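Local structure of uncharacterized protein (Bacteroides ovatus, 3NQK) at residues 170-175 with 293-298; 242-247 with 274-279; 164-169 with 187-192; 217-222 with 233-238. The protein is of unknown function but joins an N-terminal region of the E-set clan to a beta-rich C-terminal region of the BT_3044-like family. All coordinates share one frame; numbering follows the deposited sequence.

Interaction 1 of 4, residues 170-175 with 293-298; sequences KVYTYI and KYRVAG
Tyr174 reaches across from strand 170-175 and spreads its ring over the side chain of Lys293. Tyr174 CB starts beside the lysine, 3.9 Å from Lys293 CB. The first torsion places CG opposite the carbonyl carbon and next to the backbone N (chi1 -84°), which turns the ring toward the neighbouring strand. Tyr174 CD1 comes within 3.5 Å of Lys293 CG, and the extended lysine chain continues beneath the ring until Lys293 CD lies 3.7 Å from the Tyr174 ring centroid, practically on the ring normal, in a CH-pi contact. Tyr174 CE1 passes 3.7 Å from Arg295 N, while the ring edge meets the carbonyl carbon of Tyr294. At the tip, Tyr174 OH accepts a weak hydrogen bond of 3.3 Å from Arg295 NH2. The guanidinium is held chiefly by salt bridges to Asp276 and Glu274. With an alanine here, the aliphatic chain of Lys293 would probably lose the surface it lies along and be freer to turn.

The two strands are antiparallel neighbours in the large sheet of the BT_3044-like region, brought together from distant parts of the chain, with strand 264-279 continuing the sheet beyond 293-298. Five backbone hydrogen bonds join them, through the hydrogen-bonded pairs Lys170-Ala297 and Tyr172-Arg295 and the bond from Tyr174 N to Lys293 O. On the opposite face of the sheet, Val171 CG1 packs 3.9 Å from Tyr294 CD1, and Val171 CG2 rests 4.1 Å from Val296 CG1. Past the last direct bond, a water accepts from Lys293 N and donates to Tyr174 O.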
# COMPACT_ATOMS: atom_id res chain seq x y z
N LYS A 170 -9.56 -17.07 -32.93
CA LYS A 170 -10.46 -17.90 -33.71
C LYS A 170 -10.04 -19.36 -33.67
O LYS A 170 -8.84 -19.68 -33.74
CB LYS A 170 -10.51 -17.41 -35.15
CG LYS A 170 -11.20 -16.03 -35.33
CD LYS A 170 -11.42 -15.74 -36.80
CE LYS A 170 -12.34 -14.56 -37.01
NZ LYS A 170 -12.87 -14.56 -38.41
N VAL A 171 -11.03 -20.24 -33.57
CA VAL A 171 -10.77 -21.66 -33.53
C VAL A 171 -11.52 -22.38 -34.65
O VAL A 171 -12.74 -22.45 -34.67
CB VAL A 171 -11.15 -22.22 -32.20
CG1 VAL A 171 -10.94 -23.72 -32.18
CG2 VAL A 171 -10.32 -21.54 -31.08
N TYR A 172 -10.76 -22.87 -35.62
CA TYR A 172 -11.34 -23.53 -36.79
C TYR A 172 -11.26 -25.04 -36.64
O TYR A 172 -10.23 -25.57 -36.25
CB TYR A 172 -10.57 -23.13 -38.04
CG TYR A 172 -10.46 -21.63 -38.27
CD1 TYR A 172 -9.41 -20.90 -37.73
CD2 TYR A 172 -11.36 -20.96 -39.11
CE1 TYR A 172 -9.26 -19.54 -37.98
CE2 TYR A 172 -11.23 -19.60 -39.36
CZ TYR A 172 -10.18 -18.90 -38.79
OH TYR A 172 -10.05 -17.55 -39.03
N THR A 173 -12.33 -25.72 -37.02
CA THR A 173 -12.36 -27.18 -37.02
C THR A 173 -11.81 -27.72 -38.32
O THR A 173 -12.22 -27.31 -39.35
CB THR A 173 -13.79 -27.69 -36.91
OG1 THR A 173 -14.37 -27.22 -35.70
CG2 THR A 173 -13.83 -29.20 -36.94
N TYR A 174 -10.92 -28.69 -38.26
CA TYR A 174 -10.49 -29.37 -39.48
C TYR A 174 -11.62 -30.23 -40.00
O TYR A 174 -12.13 -31.11 -39.30
CB TYR A 174 -9.28 -30.25 -39.22
CG TYR A 174 -7.95 -29.52 -39.29
CD1 TYR A 174 -7.57 -28.63 -38.28
CD2 TYR A 174 -7.05 -29.76 -40.31
CE1 TYR A 174 -6.34 -27.98 -38.32
CE2 TYR A 174 -5.82 -29.11 -40.36
CZ TYR A 174 -5.47 -28.23 -39.36
OH TYR A 174 -4.26 -27.60 -39.40
N ILE A 175 -12.03 -29.94 -41.23
CA ILE A 175 -13.01 -30.75 -41.93
C ILE A 175 -12.39 -31.22 -43.26
O ILE A 175 -12.02 -30.40 -44.11
CB ILE A 175 -14.27 -29.93 -42.24
CG1 ILE A 175 -14.96 -29.49 -40.96
CG2 ILE A 175 -15.23 -30.74 -43.10
CD1 ILE A 175 -16.29 -28.75 -41.19
N LYS A 293 -9.39 -32.23 -34.74
CA LYS A 293 -8.26 -31.32 -34.88
C LYS A 293 -8.74 -29.88 -35.03
O LYS A 293 -9.71 -29.62 -35.75
CB LYS A 293 -7.43 -31.72 -36.11
CG LYS A 293 -6.06 -31.05 -36.21
CD LYS A 293 -5.24 -31.64 -37.38
CE LYS A 293 -3.77 -31.21 -37.31
NZ LYS A 293 -2.92 -31.99 -38.26
N TYR A 294 -8.06 -28.94 -34.39
CA TYR A 294 -8.42 -27.55 -34.49
C TYR A 294 -7.24 -26.71 -34.86
O TYR A 294 -6.14 -26.97 -34.41
CB TYR A 294 -8.99 -27.03 -33.17
CG TYR A 294 -10.27 -27.70 -32.71
CD1 TYR A 294 -11.50 -27.37 -33.27
CD2 TYR A 294 -10.26 -28.60 -31.67
CE1 TYR A 294 -12.67 -27.98 -32.83
CE2 TYR A 294 -11.40 -29.20 -31.22
CZ TYR A 294 -12.60 -28.91 -31.80
OH TYR A 294 -13.73 -29.54 -31.33
N ARG A 295 -7.48 -25.68 -35.66
CA ARG A 295 -6.50 -24.65 -35.88
C ARG A 295 -6.90 -23.45 -35.05
O ARG A 295 -8.01 -22.97 -35.16
CB ARG A 295 -6.47 -24.26 -37.35
CG ARG A 295 -5.64 -22.98 -37.64
CD ARG A 295 -4.19 -23.19 -37.33
NE ARG A 295 -3.60 -24.16 -38.24
CZ ARG A 295 -3.08 -23.87 -39.43
NH1 ARG A 295 -3.03 -22.60 -39.84
NH2 ARG A 295 -2.60 -24.83 -40.19
N VAL A 296 -5.99 -23.00 -34.19
CA VAL A 296 -6.24 -21.81 -33.33
C VAL A 296 -5.38 -20.68 -33.83
O VAL A 296 -4.17 -20.83 -33.98
CB VAL A 296 -5.84 -22.08 -31.88
CG1 VAL A 296 -6.25 -20.90 -31.00
CG2 VAL A 296 -6.45 -23.37 -31.38
N ALA A 297 -5.98 -19.53 -34.07
CA ALA A 297 -5.22 -18.40 -34.61
C ALA A 297 -5.79 -17.07 -34.19
O ALA A 297 -7.00 -16.88 -34.22
CB ALA A 297 -5.16 -18.48 -36.12
N GLY A 298 -4.90 -16.14 -33.83
CA GLY A 298 -5.30 -14.76 -33.50
C GLY A 298 -4.48 -14.18 -32.36
O GLY A 298 -3.26 -14.39 -32.27
O HOH W 1 -10.79 -32.92 -37.36

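Interaction 2 of 4, residues 242-247 with 274-279; sequences EFELIG and EYDFQD
The dense side of this contact is aromatic: Phe243 CE1 sits over one face of the Tyr275 ring, toward its rim and 3.5 Å from Tyr275 CG. The planes meet obliquely, at 45°. Phe243 reaches there because its CG trails away from its own backbone N (chi1 176°), and the Tyr275 ring is tethered at its far end by a hydrogen bond from Gly204 N to OH. Ile220 touches both residues from a neighbouring strand. A serine in place of Phe243 would probably open a gap over the Tyr275 ring. The segments form the open end of the antiparallel hairpin of strands 244-257 and 264-279, with Glu244 and Asp276 as a hydrogen-bonded pair; Ile246 N adds a third backbone bond, 3.0 Å from Glu274 O. The other face is polar. Asp276 is buried there and ion-paired with Arg295, and Ile246 CD1 covers its carboxylate, 3.7 Å from Asp276 OD2. The exposed glutamates are looser: Glu244 OE1 lies 4.2 Å from Asp276 OD2, a meeting of like charges probably eased by that ion pair, and Glu242 CG comes no closer than 3.9 Å to Gln278 OE1.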
# COMPACT_ATOMS: atom_id res chain seq x y z
N GLU A 242 -1.23 -33.66 -29.68
CA GLU A 242 -0.56 -33.35 -30.94
C GLU A 242 -0.49 -31.82 -31.17
O GLU A 242 -0.88 -31.31 -32.24
CB GLU A 242 -1.27 -34.03 -32.14
CG GLU A 242 -1.24 -35.61 -32.13
CD GLU A 242 0.20 -36.19 -32.21
OE1 GLU A 242 1.06 -35.62 -32.94
OE2 GLU A 242 0.47 -37.22 -31.54
N PHE A 243 -0.01 -31.10 -30.16
CA PHE A 243 0.19 -29.69 -30.28
C PHE A 243 1.27 -29.42 -31.28
O PHE A 243 2.28 -30.11 -31.32
CB PHE A 243 0.61 -29.11 -28.94
CG PHE A 243 0.95 -27.66 -29.00
CD1 PHE A 243 -0.05 -26.69 -28.95
CD2 PHE A 243 2.28 -27.24 -29.07
CE1 PHE A 243 0.26 -25.33 -28.98
CE2 PHE A 243 2.60 -25.87 -29.10
CZ PHE A 243 1.59 -24.92 -29.06
N GLU A 244 1.09 -28.35 -32.06
CA GLU A 244 2.04 -27.98 -33.09
C GLU A 244 2.02 -26.45 -33.32
O GLU A 244 1.02 -25.90 -33.78
CB GLU A 244 1.72 -28.72 -34.38
CG GLU A 244 2.87 -28.80 -35.39
CD GLU A 244 2.42 -29.32 -36.77
OE1 GLU A 244 1.30 -29.90 -36.85
OE2 GLU A 244 3.17 -29.12 -37.76
N LEU A 245 3.10 -25.79 -32.96
CA LEU A 245 3.20 -24.35 -33.11
C LEU A 245 3.40 -24.00 -34.58
O LEU A 245 4.16 -24.66 -35.28
CB LEU A 245 4.37 -23.83 -32.29
CG LEU A 245 4.51 -22.32 -32.18
CD1 LEU A 245 3.33 -21.71 -31.45
CD2 LEU A 245 5.84 -21.95 -31.48
N ILE A 246 2.72 -22.96 -35.04
CA ILE A 246 2.86 -22.50 -36.42
C ILE A 246 3.37 -21.05 -36.47
O ILE A 246 2.69 -20.12 -36.07
CB ILE A 246 1.52 -22.58 -37.16
CG1 ILE A 246 1.08 -24.04 -37.26
CG2 ILE A 246 1.62 -21.93 -38.58
CD1 ILE A 246 -0.34 -24.21 -37.75
N GLY A 247 4.57 -20.87 -37.01
CA GLY A 247 5.19 -19.55 -37.06
C GLY A 247 5.95 -19.29 -35.77
O GLY A 247 6.43 -20.23 -35.12
N GLU A 274 -0.45 -18.85 -33.28
CA GLU A 274 -1.20 -19.71 -34.16
C GLU A 274 -0.71 -21.11 -33.96
O GLU A 274 0.48 -21.35 -33.96
CB GLU A 274 -1.00 -19.28 -35.61
CG GLU A 274 -1.74 -20.16 -36.64
CD GLU A 274 -1.78 -19.53 -38.05
OE1 GLU A 274 -0.88 -18.69 -38.37
OE2 GLU A 274 -2.70 -19.88 -38.83
N TYR A 275 -1.63 -22.05 -33.74
CA TYR A 275 -1.22 -23.46 -33.53
C TYR A 275 -2.31 -24.45 -33.88
O TYR A 275 -3.46 -24.09 -34.06
CB TYR A 275 -0.77 -23.68 -32.08
CG TYR A 275 -1.85 -23.42 -31.02
CD1 TYR A 275 -2.81 -24.37 -30.71
CD2 TYR A 275 -1.85 -22.25 -30.27
CE1 TYR A 275 -3.78 -24.14 -29.71
CE2 TYR A 275 -2.79 -22.01 -29.30
CZ TYR A 275 -3.75 -22.95 -29.01
OH TYR A 275 -4.69 -22.68 -28.00
N ASP A 276 -1.91 -25.71 -33.97
CA ASP A 276 -2.85 -26.80 -34.14
C ASP A 276 -2.85 -27.63 -32.90
O ASP A 276 -1.82 -27.74 -32.23
CB ASP A 276 -2.42 -27.70 -35.31
CG ASP A 276 -2.72 -27.11 -36.67
OD1 ASP A 276 -3.65 -26.27 -36.77
OD2 ASP A 276 -2.05 -27.52 -37.65
N PHE A 277 -3.99 -28.27 -32.62
CA PHE A 277 -4.07 -29.32 -31.60
C PHE A 277 -5.30 -30.16 -31.81
O PHE A 277 -6.14 -29.85 -32.64
CB PHE A 277 -4.06 -28.74 -30.21
CG PHE A 277 -5.41 -28.31 -29.73
CD1 PHE A 277 -5.95 -27.10 -30.14
CD2 PHE A 277 -6.10 -29.07 -28.80
CE1 PHE A 277 -7.19 -26.68 -29.66
CE2 PHE A 277 -7.35 -28.66 -28.33
CZ PHE A 277 -7.89 -27.47 -28.76
N GLN A 278 -5.39 -31.25 -31.07
CA GLN A 278 -6.52 -32.18 -31.18
C GLN A 278 -7.17 -32.35 -29.85
O GLN A 278 -6.48 -32.43 -28.83
CB GLN A 278 -6.04 -33.55 -31.65
CG GLN A 278 -5.37 -33.53 -32.98
CD GLN A 278 -5.08 -34.93 -33.51
OE1 GLN A 278 -5.03 -35.92 -32.74
NE2 GLN A 278 -4.90 -35.02 -34.81
N ASP A 279 -8.50 -32.47 -29.86
CA ASP A 279 -9.27 -32.77 -28.65
C ASP A 279 -9.64 -34.20 -28.75
O ASP A 279 -10.32 -34.61 -29.69
CB ASP A 279 -10.52 -31.87 -28.57
CG ASP A 279 -11.45 -32.25 -27.41
OD1 ASP A 279 -11.30 -33.36 -26.85
OD2 ASP A 279 -12.38 -31.47 -27.10

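Interaction 3 of 4, residues 164-169 with 187-192; sequences YTASSM and DKRTGY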
# COMPACT_ATOMS: atom_id res chain seq x y z
N TYR A 164 -7.37 -13.23 -19.84
CA TYR A 164 -7.14 -12.59 -21.14
C TYR A 164 -8.44 -12.47 -21.93
O TYR A 164 -9.22 -13.45 -22.04
CB TYR A 164 -6.14 -13.42 -21.96
CG TYR A 164 -4.68 -13.22 -21.59
CD1 TYR A 164 -4.15 -13.78 -20.44
CD2 TYR A 164 -3.81 -12.56 -22.44
CE1 TYR A 164 -2.81 -13.64 -20.12
CE2 TYR A 164 -2.47 -12.42 -22.13
CZ TYR A 164 -1.97 -12.96 -20.98
OH TYR A 164 -0.62 -12.81 -20.68
N THR A 165 -8.69 -11.29 -22.49
CA THR A 165 -9.78 -11.12 -23.43
C THR A 165 -9.44 -11.94 -24.66
O THR A 165 -8.34 -11.85 -25.16
CB THR A 165 -9.95 -9.69 -23.83
OG1 THR A 165 -10.34 -8.91 -22.68
CG2 THR A 165 -11.00 -9.56 -24.95
N ALA A 166 -10.38 -12.77 -25.12
CA ALA A 166 -10.08 -13.73 -26.21
C ALA A 166 -10.99 -13.61 -27.40
O ALA A 166 -11.11 -14.55 -28.18
CB ALA A 166 -10.12 -15.15 -25.68
N SER A 167 -11.57 -12.42 -27.60
CA SER A 167 -12.53 -12.20 -28.68
C SER A 167 -11.90 -12.25 -30.06
O SER A 167 -12.60 -12.42 -31.05
CB SER A 167 -13.28 -10.87 -28.49
OG SER A 167 -12.39 -9.79 -28.30
N SER A 168 -10.58 -12.08 -30.14
CA SER A 168 -9.88 -12.10 -31.44
C SER A 168 -9.21 -13.44 -31.71
O SER A 168 -8.45 -13.57 -32.68
CB SER A 168 -8.83 -10.99 -31.52
OG SER A 168 -9.44 -9.74 -31.78
N MSE A 169 -9.46 -14.42 -30.85
CA MSE A 169 -8.89 -15.76 -31.04
C MSE A 169 -9.90 -16.63 -31.73
O MSE A 169 -10.98 -16.89 -31.20
CB MSE A 169 -8.49 -16.40 -29.71
CG MSE A 169 -7.83 -17.76 -29.87
SE MSE A 169 -7.51 -18.66 -28.23
CE MSE A 169 -9.36 -19.08 -27.81
N ASP A 187 -15.23 -15.45 -25.12
CA ASP A 187 -14.91 -14.09 -24.73
C ASP A 187 -13.63 -13.95 -23.88
O ASP A 187 -13.03 -12.91 -23.87
CB ASP A 187 -16.13 -13.41 -24.05
CG ASP A 187 -16.65 -14.19 -22.87
OD1 ASP A 187 -15.97 -15.16 -22.43
OD2 ASP A 187 -17.77 -13.85 -22.38
N LYS A 188 -13.19 -15.02 -23.23
CA LYS A 188 -12.00 -14.94 -22.36
C LYS A 188 -11.34 -16.31 -22.11
O LYS A 188 -11.99 -17.34 -22.18
CB LYS A 188 -12.38 -14.34 -21.02
CG LYS A 188 -13.22 -15.29 -20.14
CD LYS A 188 -13.80 -14.59 -18.91
CE LYS A 188 -14.74 -15.52 -18.11
NZ LYS A 188 -15.37 -14.79 -16.97
N ARG A 189 -10.04 -16.28 -21.77
CA ARG A 189 -9.30 -17.47 -21.40
C ARG A 189 -8.38 -17.13 -20.25
O ARG A 189 -7.82 -16.03 -20.20
CB ARG A 189 -8.46 -17.99 -22.57
CG ARG A 189 -9.26 -18.46 -23.80
CD ARG A 189 -10.14 -19.67 -23.48
NE ARG A 189 -9.36 -20.90 -23.30
CZ ARG A 189 -9.89 -22.08 -23.02
NH1 ARG A 189 -11.19 -22.21 -22.86
NH2 ARG A 189 -9.11 -23.14 -22.91
N THR A 190 -8.19 -18.07 -19.33
CA THR A 190 -7.39 -17.82 -18.17
C THR A 190 -5.97 -18.28 -18.36
O THR A 190 -5.72 -19.42 -18.77
CB THR A 190 -7.97 -18.51 -16.94
OG1 THR A 190 -9.35 -18.15 -16.80
CG2 THR A 190 -7.19 -18.10 -15.67
N GLY A 191 -5.03 -17.38 -18.11
CA GLY A 191 -3.60 -17.71 -18.11
C GLY A 191 -3.13 -17.87 -16.69
O GLY A 191 -3.22 -16.94 -15.88
N TYR A 192 -2.65 -19.07 -16.36
CA TYR A 192 -2.26 -19.43 -14.99
C TYR A 192 -0.77 -19.34 -14.81
O TYR A 192 -0.02 -19.63 -15.71
CB TYR A 192 -2.73 -20.85 -14.68
CG TYR A 192 -4.22 -21.11 -14.90
CD1 TYR A 192 -4.71 -21.44 -16.16
CD2 TYR A 192 -5.11 -21.07 -13.84
CE1 TYR A 192 -6.08 -21.71 -16.37
CE2 TYR A 192 -6.50 -21.34 -14.03
CZ TYR A 192 -6.96 -21.67 -15.31
OH TYR A 192 -8.30 -21.94 -15.51
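The Tyr164 ring turns its edge to the carbonyl oxygen of Arg189, while Gly191 N approaches it obliquely. Phe201, from the adjoining strand 198-202, meets the same ring edge-to-face, and Tyr160 O holds its hydroxyl by a hydrogen bond. Here strands 162-165 and 188-193 run antiparallel within the large curled sheet of the BT_3044-like region. Tyr164 and Arg189 form a hydrogen-bonded pair, with Tyr164 N 2.9 Å from Arg189 O and Arg189 N 3.0 Å from Tyr164 O. After Thr165 the segment 164-169 turns away through a type I turn from Ala166 to Met169, closed by a bond of 3.1 Å from Met169 N to Ala166 O.

The turn folds its apolar groups onto the arginine. Ala166 CB lies 3.9 Å from Arg189 CG, and the methyl CE of selenomethionine Met169 comes within 4.1 Å of that same CG, the two longer side chains crossing at about a right angle. Bends at chi2 and chi3 (-64° and -72°) carry the guanidinium of Arg189 away from this apolar patch to the carbonyl oxygens of Tyr202 and Ile206, which accept from NH2 and NH1. At the turn's start, Ala166 N bonds to Asp187 O at 2.9 Å, nearly straight at its hydrogen but from well above the carbonyl plane.

Interaction 4 of 4, residues 217-222 with 233-238; sequences KYKINV and KQDDPS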
# COMPACT_ATOMS: atom_id res chain seq x y z
N LYS A 217 -4.01 -32.41 -19.72
CA LYS A 217 -3.37 -32.82 -20.95
C LYS A 217 -3.33 -31.72 -22.01
O LYS A 217 -2.51 -31.76 -22.89
CB LYS A 217 -4.03 -34.10 -21.48
CG LYS A 217 -3.61 -35.36 -20.65
CD LYS A 217 -4.27 -36.66 -21.12
CE LYS A 217 -3.64 -37.89 -20.40
NZ LYS A 217 -2.12 -37.89 -20.50
N TYR A 218 -4.16 -30.69 -21.85
CA TYR A 218 -4.25 -29.62 -22.84
C TYR A 218 -3.52 -28.33 -22.43
O TYR A 218 -3.66 -27.30 -23.10
CB TYR A 218 -5.72 -29.30 -23.14
CG TYR A 218 -6.48 -30.48 -23.72
CD1 TYR A 218 -6.38 -30.80 -25.07
CD2 TYR A 218 -7.27 -31.27 -22.93
CE1 TYR A 218 -7.06 -31.87 -25.60
CE2 TYR A 218 -7.98 -32.35 -23.46
CZ TYR A 218 -7.85 -32.66 -24.78
OH TYR A 218 -8.54 -33.75 -25.30
N LYS A 219 -2.69 -28.40 -21.39
CA LYS A 219 -1.92 -27.21 -20.96
C LYS A 219 -0.89 -26.80 -22.01
O LYS A 219 -0.18 -27.64 -22.54
CB LYS A 219 -1.19 -27.48 -19.62
CG LYS A 219 -2.12 -27.64 -18.39
CD LYS A 219 -1.41 -28.34 -17.19
CE LYS A 219 -1.02 -27.37 -16.08
NZ LYS A 219 -0.54 -28.10 -14.85
N ILE A 220 -0.80 -25.50 -22.28
CA ILE A 220 0.24 -24.96 -23.15
C ILE A 220 1.08 -23.99 -22.34
O ILE A 220 0.58 -22.97 -21.89
CB ILE A 220 -0.36 -24.19 -24.34
CG1 ILE A 220 -1.36 -25.04 -25.09
CG2 ILE A 220 0.74 -23.73 -25.28
CD1 ILE A 220 -2.01 -24.31 -26.23
N ASN A 221 2.35 -24.32 -22.13
CA ASN A 221 3.25 -23.45 -21.38
C ASN A 221 3.74 -22.33 -22.26
O ASN A 221 4.13 -22.55 -23.40
CB ASN A 221 4.44 -24.25 -20.84
CG ASN A 221 4.03 -25.28 -19.79
OD1 ASN A 221 3.21 -25.00 -18.92
ND2 ASN A 221 4.60 -26.48 -19.89
N VAL A 222 3.71 -21.11 -21.72
CA VAL A 222 4.07 -19.93 -22.49
C VAL A 222 5.10 -19.10 -21.74
O VAL A 222 4.85 -18.63 -20.64
CB VAL A 222 2.84 -19.08 -22.73
CG1 VAL A 222 3.21 -17.82 -23.50
CG2 VAL A 222 1.80 -19.88 -23.48
N LYS A 233 4.87 -24.27 -25.75
CA LYS A 233 5.04 -25.71 -25.88
C LYS A 233 4.05 -26.43 -25.00
O LYS A 233 3.74 -25.96 -23.92
CB LYS A 233 6.46 -26.09 -25.50
CG LYS A 233 6.87 -27.49 -25.94
CD LYS A 233 8.29 -27.83 -25.45
CE LYS A 233 8.67 -29.28 -25.80
NZ LYS A 233 10.02 -29.66 -25.28
N GLN A 234 3.53 -27.55 -25.47
CA GLN A 234 2.63 -28.36 -24.66
C GLN A 234 3.35 -28.80 -23.41
O GLN A 234 4.57 -29.01 -23.42
CB GLN A 234 2.13 -29.60 -25.43
CG GLN A 234 3.15 -30.75 -25.55
CD GLN A 234 4.23 -30.49 -26.59
OE1 GLN A 234 4.13 -29.57 -27.39
NE2 GLN A 234 5.26 -31.34 -26.60
N ASP A 235 2.60 -28.94 -22.32
CA ASP A 235 3.16 -29.37 -21.04
C ASP A 235 3.36 -30.87 -21.04
O ASP A 235 4.35 -31.36 -20.54
CB ASP A 235 2.23 -28.96 -19.89
CG ASP A 235 2.74 -29.41 -18.54
OD1 ASP A 235 3.68 -28.77 -18.02
OD2 ASP A 235 2.16 -30.35 -17.97
N ASP A 236 2.40 -31.59 -21.63
CA ASP A 236 2.45 -33.05 -21.73
C ASP A 236 3.68 -33.50 -22.50
O ASP A 236 3.76 -33.30 -23.70
CB ASP A 236 1.19 -33.59 -22.41
CG ASP A 236 1.14 -35.14 -22.44
OD1 ASP A 236 2.13 -35.79 -22.01
OD2 ASP A 236 0.10 -35.69 -22.88
N PRO A 237 4.61 -34.16 -21.82
CA PRO A 237 5.82 -34.61 -22.51
C PRO A 237 5.54 -35.49 -23.73
O PRO A 237 6.30 -35.45 -24.69
CB PRO A 237 6.58 -35.39 -21.43
CG PRO A 237 5.61 -35.55 -20.27
CD PRO A 237 4.64 -34.46 -20.37
N SER A 238 4.46 -36.28 -23.70
CA SER A 238 4.16 -37.21 -24.84
C SER A 238 3.26 -36.56 -25.90
O SER A 238 2.89 -37.20 -26.88
CB SER A 238 3.53 -38.53 -24.35
OG SER A 238 2.22 -38.33 -23.87
O HOH W 2 -1.45 -33.84 -24.59
O HOH W 3 -0.03 -30.33 -22.41
O HOH W 4 2.84 -26.13 -16.58
O HOH W 5 6.49 -27.51 -21.84
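Lys233 opens the contact by pairing its backbone with Asn221, donating from N to Asn221 O and accepting at O from Asn221 N, 2.8 Å away. This is the hydrogen-bonded pair of an antiparallel beta hairpin, strands 219-224 and 230-234, in the C-terminal sheet. Gln234 follows as a non-hydrogen-bonded partner of Ile220; Gln234 CA lies 3.6 Å from Lys219 O, and its own carbonyl accepts from a water that in turn accepts from Asn221 ND2.

At Asp235 the strand has ended, yet Asp235 N still bonds to Lys219 O, 3.1 Å away, from above the carbonyl plane. With chi1 at 178° the carboxylate swings out alongside Asn221. There Asn221 ND2 donates to Asp235 OD1 over 3.1 Å in an almost straight bond (173°). The oxygen lies in the amide plane and uses its anti lone pair, although the two flat groups stand nearly perpendicular. A second water donates to Asn221 OD1 and to Asp235 OD1. Asp235 CB also packs 3.7 Å from Lys219 CB, while Lys219 NZ makes its salt bridge with Asp120.

Asp236 takes over the polar edge. Its N donates to a water that bridges to the carbonyls of Lys217 and Lys219, and Asp236 OD2 forms a long salt bridge of 3.9 Å with Lys217 NZ. Ser238 N donates to Asp236 OD1 at 2.9 Å, closing an Asx turn, and Ser238 OG adds a second bond of 3.1 Å from the same face of the carboxylate.

All four contacts belong to the same curled antiparallel sheet of the C-terminal region. Interactions 1 and 2 adjoin, since strands 264-279 and 292-307 are neighbours, and the Arg295-Asp276 ion pair ties them together. Interaction 3 reaches the first through Met169, which packs on Val296, so strand 292-307 is common ground for both. Interaction 4, a hairpin whose direct bonds are supplemented by bridging waters, meets interaction 2 where Ile220 lies against Tyr275. Buried apolar groups carry one side of the first three: Val171, Tyr294 and Val296 in 1, Phe243 and Tyr275 in 2, Ala166 and Met169 in 3. Polar, more exposed faces and ends bear Lys293, Glu242, Glu244 and Lys233.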